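Local atomic coordinates of dehydroascorbate reductase (Chlamydomonas reinhardtii, PDB entry 5XFT), a protein that probably catalyses the reduction of dehydroascorbate to ascorbate, oxidising two glutathione molecules to glutathione disulfide. Residues A[91-95]-A[151-156]; A[106-110]-A[121-125]; A[163-168]-A[201-207]. All coordinates share one frame; numbering follows the deposited sequence.

Contact 1: A[91-95]-A[151-156]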
loop_
_atom_site.group_PDB
_atom_site.type_symbol
_atom_site.label_atom_id
_atom_site.label_comp_id
_atom_site.label_asym_id
_atom_site.label_seq_id
_atom_site.Cartn_x
_atom_site.Cartn_y
_atom_site.Cartn_z
ATOM N N LEU A 91 -6.109 2.393 14.462
ATOM C CA LEU A 91 -6.274 1.975 13.075
ATOM C C LEU A 91 -6.974 0.628 12.983
ATOM O O LEU A 91 -6.894 -0.039 11.948
ATOM C CB LEU A 91 -4.926 1.904 12.352
ATOM C CG LEU A 91 -3.983 3.103 12.372
ATOM C CD1 LEU A 91 -2.771 2.819 11.488
ATOM C CD2 LEU A 91 -4.709 4.348 11.919
ATOM N N GLN A 92 -7.635 0.203 14.053
ATOM C CA GLN A 92 -8.320 -1.081 14.032
ATOM C C GLN A 92 -9.568 -0.997 13.163
ATOM O O GLN A 92 -10.153 0.073 12.973
ATOM C CB GLN A 92 -8.667 -1.528 15.449
ATOM C CG GLN A 92 -7.434 -1.685 16.328
ATOM C CD GLN A 92 -7.715 -2.408 17.630
ATOM O OE1 GLN A 92 -8.238 -1.824 18.577
ATOM N NE2 GLN A 92 -7.359 -3.685 17.687
ATOM N N SER A 93 -9.969 -2.142 12.625
ATOM C CA SER A 93 -10.895 -2.185 11.506
ATOM C C SER A 93 -11.992 -3.209 11.748
ATOM O O SER A 93 -11.725 -4.317 12.225
ATOM C CB SER A 93 -10.149 -2.531 10.211
ATOM O OG SER A 93 -10.912 -2.195 9.069
ATOM N N SER A 94 -13.221 -2.839 11.398
ATOM C CA SER A 94 -14.330 -3.781 11.393
ATOM C C SER A 94 -14.455 -4.531 10.075
ATOM O O SER A 94 -15.240 -5.481 9.997
ATOM C CB SER A 94 -15.650 -3.057 11.685
ATOM O OG SER A 94 -15.496 -2.097 12.719
ATOM N N VAL A 95 -13.699 -4.139 9.056
ATOM C CA VAL A 95 -13.837 -4.726 7.715
ATOM C C VAL A 95 -13.477 -6.205 7.758
ATOM O O VAL A 95 -12.425 -6.571 8.316
ATOM C CB VAL A 95 -12.955 -3.981 6.718
ATOM C CG1 VAL A 95 -13.198 -4.524 5.309
ATOM C CG2 VAL A 95 -13.228 -2.495 6.782
ATOM N N LEU A 151 -7.825 7.461 7.944
ATOM C CA LEU A 151 -7.210 6.239 7.448
ATOM C C LEU A 151 -7.370 5.093 8.438
ATOM O O LEU A 151 -7.284 5.271 9.657
ATOM C CB LEU A 151 -5.729 6.465 7.164
ATOM C CG LEU A 151 -5.412 7.236 5.889
ATOM C CD1 LEU A 151 -3.914 7.218 5.642
ATOM C CD2 LEU A 151 -6.168 6.641 4.722
ATOM N N ASN A 152 -7.569 3.905 7.890
ATOM C CA ASN A 152 -7.806 2.676 8.621
ATOM C C ASN A 152 -6.681 1.695 8.306
ATOM O O ASN A 152 -5.918 1.885 7.356
ATOM C CB ASN A 152 -9.168 2.105 8.216
ATOM C CG ASN A 152 -9.669 1.056 9.156
ATOM O OD1 ASN A 152 -9.429 1.114 10.353
ATOM N ND2 ASN A 152 -10.419 0.114 8.628
ATOM N N GLY A 153 -6.569 0.640 9.115
ATOM C CA GLY A 153 -5.631 -0.421 8.777
ATOM C C GLY A 153 -5.941 -1.039 7.428
ATOM O O GLY A 153 -5.035 -1.403 6.668
ATOM N N THR A 154 -7.235 -1.140 7.106
ATOM C CA THR A 154 -7.673 -1.614 5.797
ATOM C C THR A 154 -7.373 -0.594 4.706
ATOM O O THR A 154 -7.004 -0.966 3.588
ATOM C CB THR A 154 -9.164 -1.939 5.852
ATOM O OG1 THR A 154 -9.363 -3.095 6.677
ATOM C CG2 THR A 154 -9.716 -2.199 4.459
ATOM N N ASP A 155 -7.524 0.698 5.008
ATOM C CA ASP A 155 -7.087 1.731 4.075
ATOM C C ASP A 155 -5.595 1.609 3.800
ATOM O O ASP A 155 -5.151 1.684 2.648
ATOM C CB ASP A 155 -7.396 3.115 4.643
ATOM C CG ASP A 155 -8.872 3.433 4.654
ATOM O OD1 ASP A 155 -9.564 3.105 3.669
ATOM O OD2 ASP A 155 -9.336 4.008 5.664
ATOM N N CYS A 156 -4.803 1.429 4.863
ATOM C CA CYS A 156 -3.356 1.357 4.716
ATOM C C CYS A 156 -2.935 0.143 3.903
ATOM O O CYS A 156 -1.952 0.213 3.158
ATOM C CB CYS A 156 -2.688 1.335 6.090
ATOM S SG CYS A 156 -2.906 2.874 7.037
#

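Contact 2: A[106-110]-A[121-125]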
loop_
_atom_site.group_PDB
_atom_site.type_symbol
_atom_site.label_atom_id
_atom_site.label_comp_id
_atom_site.label_asym_id
_atom_site.label_seq_id
_atom_site.Cartn_x
_atom_site.Cartn_y
_atom_site.Cartn_z
ATOM N N ASN A 106 -4.900 -10.894 -8.163
ATOM C CA ASN A 106 -5.618 -10.950 -9.434
ATOM C C ASN A 106 -5.092 -9.896 -10.392
ATOM O O ASN A 106 -4.880 -10.165 -11.578
ATOM C CB ASN A 106 -7.121 -10.746 -9.211
ATOM C CG ASN A 106 -7.765 -11.882 -8.439
ATOM O OD1 ASN A 106 -7.323 -13.027 -8.509
ATOM N ND2 ASN A 106 -8.812 -11.565 -7.692
ATOM N N PHE A 107 -4.896 -8.676 -9.885
ATOM C CA PHE A 107 -4.370 -7.589 -10.702
ATOM C C PHE A 107 -2.978 -7.912 -11.231
ATOM O O PHE A 107 -2.650 -7.601 -12.388
ATOM C CB PHE A 107 -4.391 -6.305 -9.870
ATOM C CG PHE A 107 -3.280 -5.368 -10.168
ATOM C CD1 PHE A 107 -3.198 -4.743 -11.404
ATOM C CD2 PHE A 107 -2.337 -5.078 -9.197
ATOM C CE1 PHE A 107 -2.183 -3.872 -11.675
ATOM C CE2 PHE A 107 -1.322 -4.204 -9.453
ATOM C CZ PHE A 107 -1.239 -3.596 -10.695
ATOM N N ARG A 108 -2.158 -8.557 -10.412
ATOM C CA ARG A 108 -0.848 -8.982 -10.875
ATOM C C ARG A 108 -0.963 -10.094 -11.908
ATOM O O ARG A 108 -0.289 -10.050 -12.940
ATOM C CB ARG A 108 0.010 -9.429 -9.693
ATOM C CG ARG A 108 1.341 -10.021 -10.113
ATOM C CD ARG A 108 2.113 -10.522 -8.923
ATOM N NE ARG A 108 1.384 -11.569 -8.225
ATOM C CZ ARG A 108 1.746 -12.075 -7.053
ATOM N NH1 ARG A 108 2.830 -11.622 -6.436
ATOM N NH2 ARG A 108 1.013 -13.027 -6.497
ATOM N N ALA A 109 -1.811 -11.096 -11.655
ATOM C CA ALA A 109 -1.977 -12.172 -12.625
ATOM C C ALA A 109 -2.482 -11.638 -13.956
ATOM O O ALA A 109 -2.229 -12.238 -15.008
ATOM C CB ALA A 109 -2.930 -13.235 -12.078
ATOM N N ILE A 110 -3.205 -10.520 -13.925
ATOM C CA ILE A 110 -3.616 -9.860 -15.155
ATOM C C ILE A 110 -2.413 -9.228 -15.840
ATOM O O ILE A 110 -2.224 -9.374 -17.054
ATOM C CB ILE A 110 -4.710 -8.820 -14.858
ATOM C CG1 ILE A 110 -6.010 -9.515 -14.444
ATOM C CG2 ILE A 110 -4.918 -7.890 -16.059
ATOM C CD1 ILE A 110 -7.027 -8.578 -13.879
ATOM N N LYS A 121 -9.034 -14.141 -14.435
ATOM C CA LYS A 121 -8.460 -13.206 -13.471
ATOM C C LYS A 121 -9.162 -11.850 -13.516
ATOM O O LYS A 121 -9.352 -11.204 -12.478
ATOM C CB LYS A 121 -6.963 -13.054 -13.729
ATOM C CG LYS A 121 -6.143 -14.275 -13.319
ATOM C CD LYS A 121 -6.393 -14.651 -11.858
ATOM C CE LYS A 121 -5.477 -15.777 -11.393
ATOM N NZ LYS A 121 -5.562 -16.986 -12.256
ATOM N N VAL A 122 -9.552 -11.401 -14.710
ATOM C CA VAL A 122 -10.344 -10.183 -14.832
ATOM C C VAL A 122 -11.649 -10.330 -14.064
ATOM O O VAL A 122 -12.051 -9.432 -13.301
ATOM C CB VAL A 122 -10.593 -9.856 -16.318
ATOM C CG1 VAL A 122 -11.579 -8.699 -16.459
ATOM C CG2 VAL A 122 -9.290 -9.520 -17.017
ATOM N N ALA A 123 -12.324 -11.470 -14.236
ATOM C CA ALA A 123 -13.576 -11.687 -13.516
ATOM C C ALA A 123 -13.362 -11.619 -12.002
ATOM O O ALA A 123 -14.073 -10.893 -11.290
ATOM C CB ALA A 123 -14.187 -13.024 -13.932
ATOM N N ALA A 124 -12.357 -12.345 -11.502
ATOM C CA ALA A 124 -12.086 -12.369 -10.067
ATOM C C ALA A 124 -11.749 -10.977 -9.542
ATOM O O ALA A 124 -12.251 -10.555 -8.487
ATOM C CB ALA A 124 -10.950 -13.348 -9.774
ATOM N N LEU A 125 -10.898 -10.247 -10.267
ATOM C CA LEU A 125 -10.582 -8.875 -9.888
ATOM C C LEU A 125 -11.850 -8.062 -9.712
ATOM O O LEU A 125 -12.008 -7.345 -8.712
ATOM C CB LEU A 125 -9.681 -8.216 -10.938
ATOM C CG LEU A 125 -9.412 -6.735 -10.655
ATOM C CD1 LEU A 125 -8.573 -6.601 -9.386
ATOM C CD2 LEU A 125 -8.739 -6.036 -11.826
#

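Contact 3: A[163-168]-A[201-207]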
loop_
_atom_site.group_PDB
_atom_site.type_symbol
_atom_site.label_atom_id
_atom_site.label_comp_id
_atom_site.label_asym_id
_atom_site.label_seq_id
_atom_site.Cartn_x
_atom_site.Cartn_y
_atom_site.Cartn_z
ATOM N N TYR A 163 -4.278 1.681 -5.820
ATOM C CA TYR A 163 -3.508 2.667 -6.575
ATOM C C TYR A 163 -2.741 1.999 -7.710
ATOM O O TYR A 163 -2.862 2.385 -8.885
ATOM C CB TYR A 163 -2.551 3.377 -5.615
ATOM C CG TYR A 163 -1.913 4.654 -6.123
ATOM C CD1 TYR A 163 -2.468 5.378 -7.169
ATOM C CD2 TYR A 163 -0.740 5.124 -5.550
ATOM C CE1 TYR A 163 -1.875 6.539 -7.616
ATOM C CE2 TYR A 163 -0.144 6.278 -5.988
ATOM C CZ TYR A 163 -0.708 6.984 -7.021
ATOM O OH TYR A 163 -0.098 8.138 -7.453
ATOM N N HIS A 164 -1.953 0.975 -7.366
ATOM C CA HIS A 164 -1.236 0.209 -8.377
ATOM C C HIS A 164 -2.189 -0.376 -9.411
ATOM O O HIS A 164 -1.886 -0.382 -10.610
ATOM C CB HIS A 164 -0.429 -0.905 -7.716
ATOM C CG HIS A 164 0.865 -0.444 -7.129
ATOM N ND1 HIS A 164 2.086 -0.896 -7.582
ATOM C CD2 HIS A 164 1.132 0.426 -6.128
ATOM C CE1 HIS A 164 3.051 -0.324 -6.884
ATOM N NE2 HIS A 164 2.499 0.483 -5.995
ATOM N N ALA A 165 -3.349 -0.865 -8.968
ATOM C CA ALA A 165 -4.274 -1.523 -9.886
ATOM C C ALA A 165 -4.780 -0.552 -10.946
ATOM O O ALA A 165 -4.669 -0.816 -12.149
ATOM C CB ALA A 165 -5.440 -2.144 -9.113
ATOM N N VAL A 166 -5.324 0.591 -10.523
ATOM C CA VAL A 166 -5.901 1.504 -11.504
ATOM C C VAL A 166 -4.812 2.098 -12.394
ATOM O O VAL A 166 -4.954 2.134 -13.625
ATOM C CB VAL A 166 -6.763 2.590 -10.821
ATOM C CG1 VAL A 166 -7.879 1.948 -10.009
ATOM C CG2 VAL A 166 -5.936 3.504 -9.935
ATOM N N VAL A 167 -3.686 2.518 -11.804
ATOM C CA VAL A 167 -2.642 3.167 -12.596
ATOM C C VAL A 167 -2.039 2.185 -13.594
ATOM O O VAL A 167 -2.024 2.425 -14.810
ATOM C CB VAL A 167 -1.562 3.766 -11.680
ATOM C CG1 VAL A 167 -0.360 4.206 -12.500
ATOM C CG2 VAL A 167 -2.130 4.939 -10.893
ATOM N N ALA A 168 -1.543 1.056 -13.088
ATOM C CA ALA A 168 -0.841 0.105 -13.939
ATOM C C ALA A 168 -1.770 -0.505 -14.976
ATOM O O ALA A 168 -1.386 -0.670 -16.140
ATOM C CB ALA A 168 -0.201 -0.987 -13.085
ATOM N N ASP A 201 3.002 10.059 -1.439
ATOM C CA ASP A 201 2.596 9.705 -2.797
ATOM C C ASP A 201 3.831 9.674 -3.690
ATOM O O ASP A 201 4.450 10.714 -3.941
ATOM C CB ASP A 201 1.561 10.697 -3.325
ATOM C CG ASP A 201 0.902 10.235 -4.623
ATOM O OD1 ASP A 201 1.474 9.376 -5.329
ATOM O OD2 ASP A 201 -0.194 10.745 -4.944
ATOM N N TYR A 202 4.190 8.483 -4.176
ATOM C CA TYR A 202 5.348 8.343 -5.051
ATOM C C TYR A 202 5.034 8.659 -6.511
ATOM O O TYR A 202 5.962 8.923 -7.283
ATOM C CB TYR A 202 5.934 6.930 -4.935
ATOM C CG TYR A 202 4.902 5.852 -4.694
ATOM C CD1 TYR A 202 4.194 5.292 -5.751
ATOM C CD2 TYR A 202 4.634 5.393 -3.409
ATOM C CE1 TYR A 202 3.247 4.303 -5.535
ATOM C CE2 TYR A 202 3.695 4.402 -3.184
ATOM C CZ TYR A 202 3.002 3.862 -4.252
ATOM O OH TYR A 202 2.059 2.881 -4.043
ATOM N N GLY A 203 3.766 8.633 -6.913
ATOM C CA GLY A 203 3.398 9.044 -8.252
ATOM C C GLY A 203 3.213 7.870 -9.203
ATOM O O GLY A 203 3.646 6.743 -8.951
ATOM N N THR A 204 2.568 8.158 -10.343
ATOM C CA THR A 204 2.161 7.090 -11.256
ATOM C C THR A 204 3.325 6.565 -12.086
ATOM O O THR A 204 3.344 5.377 -12.431
ATOM C CB THR A 204 1.036 7.563 -12.180
ATOM O OG1 THR A 204 1.548 8.499 -13.135
ATOM C CG2 THR A 204 -0.085 8.218 -11.377
ATOM N N GLU A 205 4.302 7.411 -12.417
ATOM C CA GLU A 205 5.445 6.914 -13.173
ATOM C C GLU A 205 6.264 5.953 -12.337
ATOM O O GLU A 205 6.829 4.997 -12.868
ATOM C CB GLU A 205 6.345 8.049 -13.665
ATOM C CG GLU A 205 5.640 9.284 -14.206
ATOM C CD GLU A 205 4.962 10.108 -13.118
ATOM O OE1 GLU A 205 3.726 10.230 -13.176
ATOM O OE2 GLU A 205 5.660 10.627 -12.218
ATOM N N ALA A 206 6.381 6.213 -11.034
ATOM C CA ALA A 206 7.052 5.250 -10.170
ATOM C C ALA A 206 6.377 3.888 -10.264
ATOM O O ALA A 206 7.053 2.857 -10.353
ATOM C CB ALA A 206 7.075 5.757 -8.727
ATOM N N ILE A 207 5.039 3.870 -10.281
ATOM C CA ILE A 207 4.303 2.615 -10.428
ATOM C C ILE A 207 4.603 1.974 -11.779
ATOM O O ILE A 207 4.904 0.775 -11.871
ATOM C CB ILE A 207 2.794 2.860 -10.249
ATOM C CG1 ILE A 207 2.522 3.577 -8.923
ATOM C CG2 ILE A 207 2.028 1.549 -10.337
ATOM C CD1 ILE A 207 1.055 3.970 -8.718
#

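Contact 1: A[91-95]-A[151-156]
Leu91 packs against the start of helix 153-173 and the residues just before it, and its buried side chain can be followed atom by atom. CB comes first, 3.8 Å from Gly153 N. CG stands anti to the carbonyl carbon of Leu91 (chi1 -53°), beside the backbone N, and from this branch point the two methyls diverge: Leu91 CD2 approaches Leu151 O at 3.5 Å, while Leu91 CD1 reaches toward Cys156 SG at 4.5 Å, a loose apolar contact. Ala30 and Ala33 of helix 22-33 also touch this leucine, placing its tip between helix 22-33 of the thioredoxin-like N-terminal domain and the start of helix 153-173.

The main chain supplies the polar link. Gly153 N donates to Leu91 O over 2.9 Å. Gly153 opens the helix, and having no side chain it lets this carbonyl come close to its backbone. Asn152 is the N-cap. Three residues on, Asp155 OD2 turns back to accept a weak bond from Asn152 N at 2.8 Å, the half of a capping box that is clear here, consistent with the N-capping box known at this helix in the GST superfamily. Asp155 is further tied to Phe146 N, Gly147 N and Tyr187 OH, so the buried carboxylate knits the helix start to the preceding loop and to helix 182-193.

Farther along, the loop 91-95 crosses the first helical turn through hydroxyls: Ser93 OG and Thr154 OG1 share a hydrogen bond at 3.0 Å, either of them able to donate. Val95 stands beside this pair, its CB 3.7 Å from Thr154 OG1, and both Val95 and Thr154 lean on Phe146.

Contact 2: A[106-110]-A[121-125]
Ile110 and Lys121 slide past each other in opposite directions, Ile110 CG1 lying 3.7 Å from Lys121 CB. Ile110 then meets Leu125 at about a right angle, its CD1 3.7 Å from Leu125 CD2, and the same methyl also touches Val122 CG2. On the other flank of the contact, the aliphatic chain of Lys121 is bent at chi2 (-55°) and chi4, which wraps it over Ala109: Lys121 CG is 3.6 Å from Ala109 CB. Its ammonium group passes beyond the contact to a long, weak ion pair with Glu117.

Helices 103-112 and 118-138 follow each other as an antiparallel helical hairpin in the all-helical part of this GST-like protein, their local axes 8.7 Å apart with N-to-C directions at 153°. No hydrogen bond joins the two segments.

Asn106 crosses Lys121 at about a right angle, its OD1 3.8 Å from Lys121 CD, while Asn106 ND2 rests 3.5 Å from Ala124 CB. Cutting Asn106 back to an alanine would probably open a gap beside Ala124 and leave the Lys121 chain freer to move. Nearer helix 153-173, Phe107 CB touches Leu125 CD1, and Leu169 of that helix packs on Phe107, Ile110 and Leu125.

Contact 3: A[163-168]-A[201-207]
The side chain of Ile207 sits as a knob in a hole formed by Tyr163, His164, Val167 and Ala168 of helix 153-173. Its CD1 sits over the centre of the Tyr163 ring, 3.7 Å from the centroid, in a CH-pi contact; its other methyl, CG2, covers a face of His164, 4.0 Å from that ring's centroid and nearer the rim. Ile207 CG2 stands anti to the backbone N (chi1 -54° for CG1), which splits the two methyls between the rings.

Tyr163 OH donates to the syn lone pair of Asp201 OD1 at 2.9 Å, with ring and carboxylate planes 78° apart. The same oxygen accepts from Gly203 N on its anti side at 2.9 Å. This second bond closes an Asx turn, just before helix 204-212 begins, and so fixes the acceptor that holds the tyrosine. Next to it, Val167 CG1 packs 3.6 Å from Thr204 CB.

His164 NE2 makes a weak bond to Tyr202 OH, 3.1 Å, near the edge of the imidazole. Both have stronger partners further out: His164 ND1 bonds Trp211 NE1, and Tyr202 OH bonds His25 ND1. His25 follows Cys24 in a CxxC sequence at a helix start, a thioredoxin-type pattern that probably marks the active-site region.

Contacts 1 and 3 share helix 153-173, and contact 2 lies against it. Contact 1 lies at its beginning and contact 3 uses its middle; their centres are about 21 Å apart, on opposite sides of the chain's centre. Contact 2 joins the two helices before it, and falls in sequence between the two segments of contact 1. Contacts 1 and 2 are about 23 Å apart between centres and do not touch. Contacts 2 and 3, about 17 Å apart between centres, meet directly: Phe107 CZ lies 3.7 Å from Ala168 CB. The helix is thus held at its start by the loop 91-95, flanked by the hairpin of contact 2, and joined by contact 3 to the chain's C-terminal helix, close to the thioredoxin-like N-terminal domain.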